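Local coordinates for protein farnesyl pyrophosphate synthetase (Staphylococcus aureus, PDB 5H9D) that probably condenses isopentenyl diphosphate units with an allylic diphosphate to make heptaprenyl diphosphate, using magnesium, as the catalytic subunit of a two-component enzyme, at residues F47-L50 / S51-G55; K100-Q103 / T104-I107; D187-T190 / V191-L194. All blocks are in the same frame, centred on the assembly; numbering follows the deposited sequence.

Interaction 1. Residues F47-L50 / S51-G55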
ATOM      1  N   PHE A  47      -7.487 -13.993  -7.898  1.00 56.14           N
ATOM      2  CA  PHE A  47      -6.701 -14.055  -9.110  1.00 55.64           C
ATOM      3  C   PHE A  47      -5.369 -14.766  -8.924  1.00 56.15           C
ATOM      4  O   PHE A  47      -4.861 -15.352  -9.862  1.00 57.15           O
ATOM      5  CB  PHE A  47      -6.492 -12.652  -9.670  1.00 55.96           C
ATOM      6  CG  PHE A  47      -7.645 -12.167 -10.481  1.00 55.25           C
ATOM      7  CD1 PHE A  47      -8.079 -12.894 -11.578  1.00 54.77           C
ATOM      8  CD2 PHE A  47      -8.325 -11.032 -10.124  1.00 54.53           C
ATOM      9  CE1 PHE A  47      -9.176 -12.497 -12.297  1.00 55.72           C
ATOM     10  CE2 PHE A  47      -9.431 -10.618 -10.839  1.00 55.71           C
ATOM     11  CZ  PHE A  47      -9.864 -11.344 -11.926  1.00 57.58           C
ATOM     12  N   VAL A  48      -4.804 -14.726  -7.723  1.00 57.05           N
ATOM     13  CA  VAL A  48      -3.531 -15.394  -7.478  1.00 58.48           C
ATOM     14  C   VAL A  48      -3.728 -16.921  -7.537  1.00 60.89           C
ATOM     15  O   VAL A  48      -2.990 -17.618  -8.252  1.00 60.33           O
ATOM     16  CB  VAL A  48      -2.925 -14.995  -6.113  1.00 57.10           C
ATOM     17  CG1 VAL A  48      -1.617 -15.708  -5.897  1.00 56.89           C
ATOM     18  CG2 VAL A  48      -2.714 -13.505  -6.056  1.00 56.12           C
ATOM     19  N   ILE A  49      -4.710 -17.439  -6.786  1.00 61.89           N
ATOM     20  CA  ILE A  49      -5.001 -18.872  -6.808  1.00 62.72           C
ATOM     21  C   ILE A  49      -5.215 -19.267  -8.298  1.00 62.08           C
ATOM     22  O   ILE A  49      -4.420 -20.010  -8.851  1.00 60.96           O
ATOM     23  CB  ILE A  49      -6.281 -19.222  -5.922  1.00 65.34           C
ATOM     24  CG1 ILE A  49      -5.889 -19.528  -4.468  1.00 64.79           C
ATOM     25  CG2 ILE A  49      -7.014 -20.454  -6.460  1.00 66.29           C
ATOM     26  CD1 ILE A  49      -5.716 -18.317  -3.620  1.00 64.37           C
ATOM     27  N   LEU A  50      -6.259 -18.731  -8.939  1.00 62.59           N
ATOM     28  CA  LEU A  50      -6.582 -19.009 -10.354  1.00 62.49           C
ATOM     29  C   LEU A  50      -5.421 -18.898 -11.329  1.00 63.82           C
ATOM     30  O   LEU A  50      -5.251 -19.767 -12.171  1.00 63.89           O
ATOM     31  CB  LEU A  50      -7.704 -18.099 -10.859  1.00 58.79           C
ATOM     32  CG  LEU A  50      -9.090 -18.728 -10.848  1.00 56.98           C
ATOM     33  CD1 LEU A  50     -10.023 -17.836 -11.603  1.00 55.78           C
ATOM     34  CD2 LEU A  50      -9.041 -20.105 -11.486  1.00 56.88           C
ATOM     35  N   SER A  51      -4.640 -17.826 -11.223  1.00 65.09           N
ATOM     36  CA  SER A  51      -3.475 -17.630 -12.083  1.00 66.81           C
ATOM     37  C   SER A  51      -2.447 -18.743 -11.941  1.00 66.68           C
ATOM     38  O   SER A  51      -1.604 -18.910 -12.803  1.00 69.03           O
ATOM     39  CB  SER A  51      -2.759 -16.309 -11.754  1.00 67.03           C
ATOM     40  OG  SER A  51      -3.488 -15.191 -12.210  1.00 71.13           O
ATOM     41  N   SER A  52      -2.492 -19.495 -10.855  1.00 66.88           N
ATOM     42  CA  SER A  52      -1.499 -20.532 -10.680  1.00 67.79           C
ATOM     43  C   SER A  52      -1.864 -21.884 -11.259  1.00 69.05           C
ATOM     44  O   SER A  52      -0.997 -22.730 -11.360  1.00 71.83           O
ATOM     45  CB  SER A  52      -1.147 -20.695  -9.206  1.00 66.22           C
ATOM     46  OG  SER A  52      -2.163 -21.390  -8.520  1.00 66.61           O
ATOM     47  N   GLN A  53      -3.119 -22.096 -11.645  1.00 70.64           N
ATOM     48  CA  GLN A  53      -3.543 -23.389 -12.215  1.00 72.32           C
ATOM     49  C   GLN A  53      -2.985 -23.719 -13.627  1.00 73.23           C
ATOM     50  O   GLN A  53      -3.131 -24.846 -14.109  1.00 73.29           O
ATOM     51  CB  GLN A  53      -5.076 -23.475 -12.270  1.00 71.85           C
ATOM     52  CG  GLN A  53      -5.783 -23.065 -10.991  1.00 71.60           C
ATOM     53  CD  GLN A  53      -5.436 -23.934  -9.812  1.00 70.88           C
ATOM     54  OE1 GLN A  53      -5.633 -25.152  -9.838  1.00 73.75           O
ATOM     55  NE2 GLN A  53      -4.929 -23.319  -8.763  1.00 69.82           N
ATOM     56  N   PHE A  54      -2.357 -22.747 -14.288  1.00 73.15           N
ATOM     57  CA  PHE A  54      -1.804 -22.985 -15.625  1.00 73.64           C
ATOM     58  C   PHE A  54      -0.280 -23.167 -15.543  1.00 74.82           C
ATOM     59  O   PHE A  54       0.470 -22.914 -16.500  1.00 75.28           O
ATOM     60  CB  PHE A  54      -2.193 -21.816 -16.545  1.00 70.76           C
ATOM     61  CG  PHE A  54      -3.667 -21.524 -16.527  1.00 68.68           C
ATOM     62  CD1 PHE A  54      -4.533 -22.218 -17.339  1.00 67.28           C
ATOM     63  CD2 PHE A  54      -4.200 -20.633 -15.609  1.00 67.37           C
ATOM     64  CE1 PHE A  54      -5.911 -22.031 -17.231  1.00 67.29           C
ATOM     65  CE2 PHE A  54      -5.571 -20.447 -15.499  1.00 65.00           C
ATOM     66  CZ  PHE A  54      -6.424 -21.148 -16.311  1.00 65.34           C
ATOM     67  N   GLY A  55       0.165 -23.628 -14.382  1.00 74.90           N
ATOM     68  CA  GLY A  55       1.577 -23.832 -14.171  1.00 75.58           C
ATOM     69  C   GLY A  55       1.866 -25.307 -14.116  1.00 76.41           C
ATOM     70  O   GLY A  55       1.352 -26.084 -14.921  1.00 77.09           O
TER

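Interaction 2. Residues K100-Q103 / T104-I107. With PO4 (phosphate ion), chain H.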
ATOM      1  N   LYS A 100     -13.164   4.324  14.686  1.00 63.07           N
ATOM      2  CA  LYS A 100     -13.509   3.406  15.769  1.00 60.00           C
ATOM      3  C   LYS A 100     -12.507   3.575  16.893  1.00 58.68           C
ATOM      4  O   LYS A 100     -12.813   3.317  18.031  1.00 60.41           O
ATOM      5  CB  LYS A 100     -13.470   1.974  15.265  1.00 61.23           C
ATOM      6  CG  LYS A 100     -14.348   1.009  16.010  1.00 60.48           C
ATOM      7  CD  LYS A 100     -14.184  -0.393  15.455  1.00 63.60           C
ATOM      8  CE  LYS A 100     -15.300  -1.314  15.941  1.00 67.55           C
ATOM      9  NZ  LYS A 100     -15.674  -1.062  17.368  1.00 66.70           N
ATOM     10  N   TRP A 101     -11.302   4.003  16.561  1.00 56.89           N
ATOM     11  CA  TRP A 101     -10.247   4.216  17.546  1.00 56.10           C
ATOM     12  C   TRP A 101      -9.736   5.648  17.347  1.00 56.53           C
ATOM     13  O   TRP A 101     -10.267   6.589  17.924  1.00 57.83           O
ATOM     14  CB  TRP A 101      -9.100   3.202  17.341  1.00 54.01           C
ATOM     15  CG  TRP A 101      -9.392   1.781  17.815  1.00 52.05           C
ATOM     16  CD1 TRP A 101      -9.175   1.271  19.070  1.00 49.41           C
ATOM     17  CD2 TRP A 101      -9.919   0.695  17.031  1.00 50.26           C
ATOM     18  NE1 TRP A 101      -9.523  -0.050  19.105  1.00 48.12           N
ATOM     19  CE2 TRP A 101      -9.986  -0.431  17.875  1.00 47.19           C
ATOM     20  CE3 TRP A 101     -10.346   0.570  15.699  1.00 50.50           C
ATOM     21  CZ2 TRP A 101     -10.460  -1.665  17.441  1.00 47.61           C
ATOM     22  CZ3 TRP A 101     -10.823  -0.670  15.265  1.00 49.76           C
ATOM     23  CH2 TRP A 101     -10.875  -1.769  16.139  1.00 48.28           C
ATOM     24  N   ASP A 102      -8.699   5.814  16.547  1.00 56.31           N
ATOM     25  CA  ASP A 102      -8.189   7.134  16.266  1.00 58.82           C
ATOM     26  C   ASP A 102      -7.188   7.109  15.115  1.00 58.70           C
ATOM     27  O   ASP A 102      -6.867   6.050  14.577  1.00 56.78           O
ATOM     28  CB  ASP A 102      -7.579   7.792  17.522  1.00 62.48           C
ATOM     29  CG  ASP A 102      -6.301   7.123  17.980  1.00 68.04           C
ATOM     30  OD1 ASP A 102      -6.354   6.038  18.606  1.00 70.35           O
ATOM     31  OD2 ASP A 102      -5.227   7.691  17.702  1.00 72.85           O
ATOM     32  N   GLN A 103      -6.707   8.290  14.747  1.00 59.06           N
ATOM     33  CA  GLN A 103      -5.784   8.434  13.642  1.00 59.79           C
ATOM     34  C   GLN A 103      -4.451   7.740  13.849  1.00 58.82           C
ATOM     35  O   GLN A 103      -3.926   7.159  12.902  1.00 59.52           O
ATOM     36  CB  GLN A 103      -5.567   9.922  13.332  1.00 61.94           C
ATOM     37  CG  GLN A 103      -4.974  10.194  11.964  1.00 66.59           C
ATOM     38  CD  GLN A 103      -4.911  11.695  11.621  1.00 71.16           C
ATOM     39  OE1 GLN A 103      -5.934  12.402  11.634  1.00 70.11           O
ATOM     40  NE2 GLN A 103      -3.706  12.180  11.303  1.00 70.44           N
ATOM     41  N   THR A 104      -3.901   7.786  15.064  1.00 57.40           N
ATOM     42  CA  THR A 104      -2.611   7.149  15.329  1.00 55.61           C
ATOM     43  C   THR A 104      -2.751   5.656  15.109  1.00 55.19           C
ATOM     44  O   THR A 104      -1.890   5.016  14.510  1.00 55.32           O
ATOM     45  CB  THR A 104      -2.112   7.342  16.796  1.00 56.78           C
ATOM     46  OG1 THR A 104      -2.182   8.730  17.183  1.00 58.31           O
ATOM     47  CG2 THR A 104      -0.677   6.867  16.900  1.00 54.11           C
ATOM     48  N   THR A 105      -3.845   5.104  15.615  1.00 53.68           N
ATOM     49  CA  THR A 105      -4.099   3.683  15.483  1.00 52.73           C
ATOM     50  C   THR A 105      -4.114   3.204  14.030  1.00 52.46           C
ATOM     51  O   THR A 105      -3.414   2.251  13.687  1.00 52.92           O
ATOM     52  CB  THR A 105      -5.425   3.313  16.169  1.00 53.21           C
ATOM     53  OG1 THR A 105      -5.332   3.623  17.560  1.00 55.52           O
ATOM     54  CG2 THR A 105      -5.723   1.836  16.025  1.00 52.77           C
ATOM     55  N   ALA A 106      -4.906   3.867  13.187  1.00 50.97           N
ATOM     56  CA  ALA A 106      -5.044   3.510  11.769  1.00 49.10           C
ATOM     57  C   ALA A 106      -3.732   3.572  11.013  1.00 47.07           C
ATOM     58  O   ALA A 106      -3.452   2.747  10.162  1.00 46.50           O
ATOM     59  CB  ALA A 106      -6.066   4.415  11.087  1.00 49.09           C
ATOM     60  N   ILE A 107      -2.929   4.568  11.307  1.00 46.06           N
ATOM     61  CA  ILE A 107      -1.658   4.675  10.638  1.00 45.67           C
ATOM     62  C   ILE A 107      -0.804   3.476  11.059  1.00 45.57           C
ATOM     63  O   ILE A 107      -0.170   2.837  10.231  1.00 46.27           O
ATOM     64  CB  ILE A 107      -0.987   6.018  11.006  1.00 44.53           C
ATOM     65  CG1 ILE A 107      -1.680   7.145  10.244  1.00 45.39           C
ATOM     66  CG2 ILE A 107       0.484   6.013  10.659  1.00 42.96           C
ATOM     67  CD1 ILE A 107      -1.166   8.530  10.641  1.00 47.94           C
TER
HETATM   68  P   PO4 H 502     -19.072  -1.152  15.918  1.00147.10           P
HETATM   69  O1  PO4 H 502     -18.960  -2.609  16.180  1.00146.80           O
HETATM   70  O2  PO4 H 502     -18.883  -0.402  17.187  1.00146.17           O
HETATM   71  O3  PO4 H 502     -18.030  -0.746  14.941  1.00147.05           O
HETATM   72  O4  PO4 H 502     -20.416  -0.850  15.361  1.00146.97           O

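Interaction 3. Residues D187-T190 / V191-L194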
ATOM      1  N   ASP A 187       5.242 -20.832 -17.823  1.00 82.06           N
ATOM      2  CA  ASP A 187       6.267 -20.382 -18.764  1.00 82.91           C
ATOM      3  C   ASP A 187       6.067 -18.997 -19.333  1.00 83.86           C
ATOM      4  O   ASP A 187       4.942 -18.510 -19.425  1.00 84.35           O
ATOM      5  CB  ASP A 187       6.430 -21.383 -19.907  1.00 82.77           C
ATOM      6  CG  ASP A 187       5.169 -22.150 -20.186  1.00 82.54           C
ATOM      7  OD1 ASP A 187       4.591 -22.666 -19.206  1.00 80.75           O
ATOM      8  OD2 ASP A 187       4.771 -22.244 -21.374  1.00 82.39           O
ATOM      9  N   LYS A 188       7.182 -18.378 -19.712  1.00 83.75           N
ATOM     10  CA  LYS A 188       7.203 -17.037 -20.264  1.00 85.85           C
ATOM     11  C   LYS A 188       5.871 -16.575 -20.857  1.00 85.77           C
ATOM     12  O   LYS A 188       5.358 -15.531 -20.469  1.00 86.98           O
ATOM     13  CB  LYS A 188       8.306 -16.921 -21.329  1.00 88.74           C
ATOM     14  CG  LYS A 188       8.415 -15.517 -21.979  1.00 92.99           C
ATOM     15  CD  LYS A 188       9.125 -15.539 -23.355  1.00 94.32           C
ATOM     16  CE  LYS A 188      10.610 -15.922 -23.244  1.00 95.87           C
ATOM     17  NZ  LYS A 188      11.278 -15.995 -24.579  1.00 95.92           N
ATOM     18  N   GLU A 189       5.312 -17.351 -21.785  1.00 85.44           N
ATOM     19  CA  GLU A 189       4.050 -16.997 -22.451  1.00 84.03           C
ATOM     20  C   GLU A 189       2.824 -16.968 -21.575  1.00 82.02           C
ATOM     21  O   GLU A 189       2.105 -15.978 -21.549  1.00 82.70           O
ATOM     22  CB  GLU A 189       3.778 -17.928 -23.626  1.00 84.44           C
ATOM     23  CG  GLU A 189       4.236 -17.332 -24.922  1.00 87.09           C
ATOM     24  CD  GLU A 189       3.608 -15.973 -25.183  1.00 88.10           C
ATOM     25  OE1 GLU A 189       2.362 -15.906 -25.368  1.00 88.10           O
ATOM     26  OE2 GLU A 189       4.367 -14.974 -25.200  1.00 88.57           O
ATOM     27  N   THR A 190       2.578 -18.064 -20.875  1.00 80.10           N
ATOM     28  CA  THR A 190       1.432 -18.152 -19.984  1.00 78.17           C
ATOM     29  C   THR A 190       1.482 -17.031 -18.945  1.00 76.03           C
ATOM     30  O   THR A 190       0.462 -16.435 -18.625  1.00 75.06           O
ATOM     31  CB  THR A 190       1.382 -19.545 -19.301  1.00 78.25           C
ATOM     32  OG1 THR A 190       2.698 -19.910 -18.856  1.00 79.70           O
ATOM     33  CG2 THR A 190       0.873 -20.597 -20.287  1.00 76.83           C
ATOM     34  N   VAL A 191       2.678 -16.737 -18.441  1.00 74.70           N
ATOM     35  CA  VAL A 191       2.855 -15.672 -17.457  1.00 73.52           C
ATOM     36  C   VAL A 191       2.574 -14.333 -18.136  1.00 73.93           C
ATOM     37  O   VAL A 191       1.776 -13.522 -17.648  1.00 75.76           O
ATOM     38  CB  VAL A 191       4.304 -15.646 -16.871  1.00 71.62           C
ATOM     39  CG1 VAL A 191       4.469 -14.455 -15.938  1.00 68.29           C
ATOM     40  CG2 VAL A 191       4.583 -16.930 -16.107  1.00 70.11           C
ATOM     41  N   ARG A 192       3.229 -14.101 -19.267  1.00 72.57           N
ATOM     42  CA  ARG A 192       3.023 -12.866 -19.998  1.00 71.37           C
ATOM     43  C   ARG A 192       1.532 -12.757 -20.300  1.00 69.56           C
ATOM     44  O   ARG A 192       0.949 -11.674 -20.255  1.00 68.25           O
ATOM     45  CB  ARG A 192       3.837 -12.874 -21.293  1.00 73.09           C
ATOM     46  CG  ARG A 192       4.662 -11.608 -21.496  1.00 76.03           C
ATOM     47  CD  ARG A 192       3.786 -10.396 -21.767  1.00 77.90           C
ATOM     48  NE  ARG A 192       3.601 -10.152 -23.196  1.00 80.27           N
ATOM     49  CZ  ARG A 192       2.978 -10.963 -24.053  1.00 81.10           C
ATOM     50  NH1 ARG A 192       2.448 -12.116 -23.650  1.00 80.68           N
ATOM     51  NH2 ARG A 192       2.880 -10.606 -25.330  1.00 80.32           N
ATOM     52  N   LYS A 193       0.912 -13.897 -20.574  1.00 67.57           N
ATOM     53  CA  LYS A 193      -0.511 -13.930 -20.867  1.00 66.36           C
ATOM     54  C   LYS A 193      -1.327 -13.496 -19.640  1.00 64.16           C
ATOM     55  O   LYS A 193      -2.218 -12.658 -19.729  1.00 60.99           O
ATOM     56  CB  LYS A 193      -0.926 -15.340 -21.285  1.00 67.76           C
ATOM     57  CG  LYS A 193      -2.074 -15.357 -22.249  1.00 69.63           C
ATOM     58  CD  LYS A 193      -1.607 -14.776 -23.563  1.00 73.99           C
ATOM     59  CE  LYS A 193      -0.656 -15.755 -24.317  1.00 76.01           C
ATOM     60  NZ  LYS A 193      -1.338 -17.048 -24.722  1.00 74.11           N
ATOM     61  N   LEU A 194      -1.014 -14.073 -18.489  1.00 63.31           N
ATOM     62  CA  LEU A 194      -1.740 -13.734 -17.278  1.00 62.04           C
ATOM     63  C   LEU A 194      -1.391 -12.337 -16.769  1.00 61.34           C
ATOM     64  O   LEU A 194      -2.236 -11.656 -16.187  1.00 60.97           O
ATOM     65  CB  LEU A 194      -1.517 -14.822 -16.234  1.00 61.30           C
ATOM     66  CG  LEU A 194      -2.249 -16.098 -16.689  1.00 59.83           C
ATOM     67  CD1 LEU A 194      -1.750 -17.317 -15.922  1.00 59.60           C
ATOM     68  CD2 LEU A 194      -3.735 -15.914 -16.504  1.00 58.39           C
TER

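Interaction 1. Residues F47-L50 / S51-G55
The Phe54 ring meets the backbone carbonyl of Leu50 obliquely, with CE2 of Phe54 3.4 Å from O of Leu50. Pro303 of helix 302-315 also touches the Phe54 side chain. The contact is the C-terminal end of helix 43-51, in the all-helical isoprenoid synthase fold. A type I beta turn from Ser52 to Gly55 follows it. The amide of Gln53 is a second flat group. Its chain bends at chi2 (-62°) and brings NE2 back to O of Ile49, at 3.3 Å. That bond is straight but weak. The Phe47 side chain touches helices 158-183 and 302-315.

The backbone steps from i-4 to i-3 bonding here. Ser51 N still bonds to Phe47 O at 2.8 Å, as in an alpha-helix. Beyond it, Ser52 N turns to Ile49 O, and Gln53 N reaches Leu50 O at 3.2 Å. Ser52 N also has a weak bond to Val48 O. The last carbonyls of the helix thus gain partners from the chain that leaves it.

Helices 6-20, 62-85, 158-183 and 302-315 touch side chains of this contact, and six of its eight touching residues are buried. Ser52 O bonds to Ser184 OG.

Ile49 O takes two bonds from Ser52. The backbone N lies above the carbonyl plane. The hydroxyl comes in plane on a lone pair, with Ser52 OG 2.7 Å from Ile49 O.

Interaction 2. Residues K100-Q103 / T104-I107
Asp102 caps the N-terminus of helix 103-121, and its carboxylate meets both Thr104 and Thr105. OD2 of Asp102 accepts from the backbone N of Thr104 at 3.0 Å, which is the capping bond and closes an Asx turn. OD1 of Asp102 accepts from the hydroxyl OG1 of Thr105 at 2.8 Å. Both donors lie about 50° out of the carboxylate plane. The two oxygens are therefore gripped separately, and this limits rotation of the group. The first torsion explains the position. CG of Asp102 sits between its own backbone N and carbonyl carbon (chi1 69°), which turns the carboxylate back over the first helical turn. A carboxylate at this end of a helix is probably favoured by the helix dipole.

The side chains of Asp102 and Thr104 run side by side, while Thr105 crosses that of Asp102 at about a right angle. The methyl CG2 of Thr105 also packs against Trp101, 3.9 Å from its CB. Lys100 lays its CG over one face of the Trp101 ring, toward the rim. Val27 and Gln30 of helix 26-38 touch the same tryptophan.

In the all-helical prenyl synthase fold, this cap joins the short helix 97-100 to helix 103-121. It also faces the partner protein: His112 of the subunit 1 chain packs on Asp102 and Thr104, and His113 of that chain packs on Thr105.

Regular helical bonds follow the cap. Ala106 N reaches Asp102 O at 3.2 Å, in the carbonyl plane. Ile107 N reaches Gln103 O, also at 3.2 Å. Farther back, Lys100 NZ makes a weak bond to O2 of a phosphate ion, probably from the crystallisation liquor.

Interaction 3. Residues D187-T190 / V191-L194
Charges join Glu189 to Arg192 and Lys193 in a small salt-bridge network on the surface. Both bridges are long. OE2 of Glu189 is 3.8 Å from NH1 of Arg192. The oxygen lies well out of the guanidinium plane, so no N-H points at it and the attraction is of charge alone. The carboxylate and guanidinium planes are 68° apart, although the two side chains run alongside each other in the same direction. OE1 of Glu189 is 3.9 Å from NZ of Lys193. The lysine crosses the glutamate obliquely. Its chain bends at chi2, chi3 and chi4, each near +70°, and these bends bring CE of Lys193, rather than the amino group, nearest to OE1 of Glu189. One carboxylate thus serves two positive groups, one with each oxygen.

The backbone bonds are those of an alpha-helix. Val191 N bonds to Asp187 O at 3.0 Å, Arg192 N to Lys188 O at 2.8 Å, and Leu194 N to Thr190 O at 2.8 Å. Lys193 N bonds to Glu189 O in the same series. Together they build the opening turns of helix 188-215, one of the long helices of the isoprenoid synthase fold.

A side-chain bond is added at the start of this helix. The hydroxyl OG1 of Thr190 donates to Asp187 O at 2.7 Å, in the carbonyl plane and on a lone pair. Asp187 O therefore accepts twice, from this hydroxyl and from Val191 N.

Packing contacts lie on the inner side. The Val191 side chain touches Ala181 and Ile182 of helix 158-183. Leu194 is buried, and its side chain touches Ala181 and Leu298.

Overall arrangement
The contacts follow one another along the chain. Interactions 1 and 3 are neighbours, with centres 11 Å apart, and they touch: Leu194 CD1 packs 3.5 Å from Ser51 O and also meets the Phe54 ring. The end of helix 43-51 lies against the start of helix 188-215, and both contact helix 158-183. Interaction 2 is remote, its centre about 36 Å from that of interaction 1 and 41 Å from that of interaction 3. It faces the partner subunit, which touches neither of the others. The two aspartate-rich motifs characteristic of the family fall, in this chain, at the end of helix 62-85, on which interaction 2 packs, and farther along helix 188-215, which interaction 3 begins.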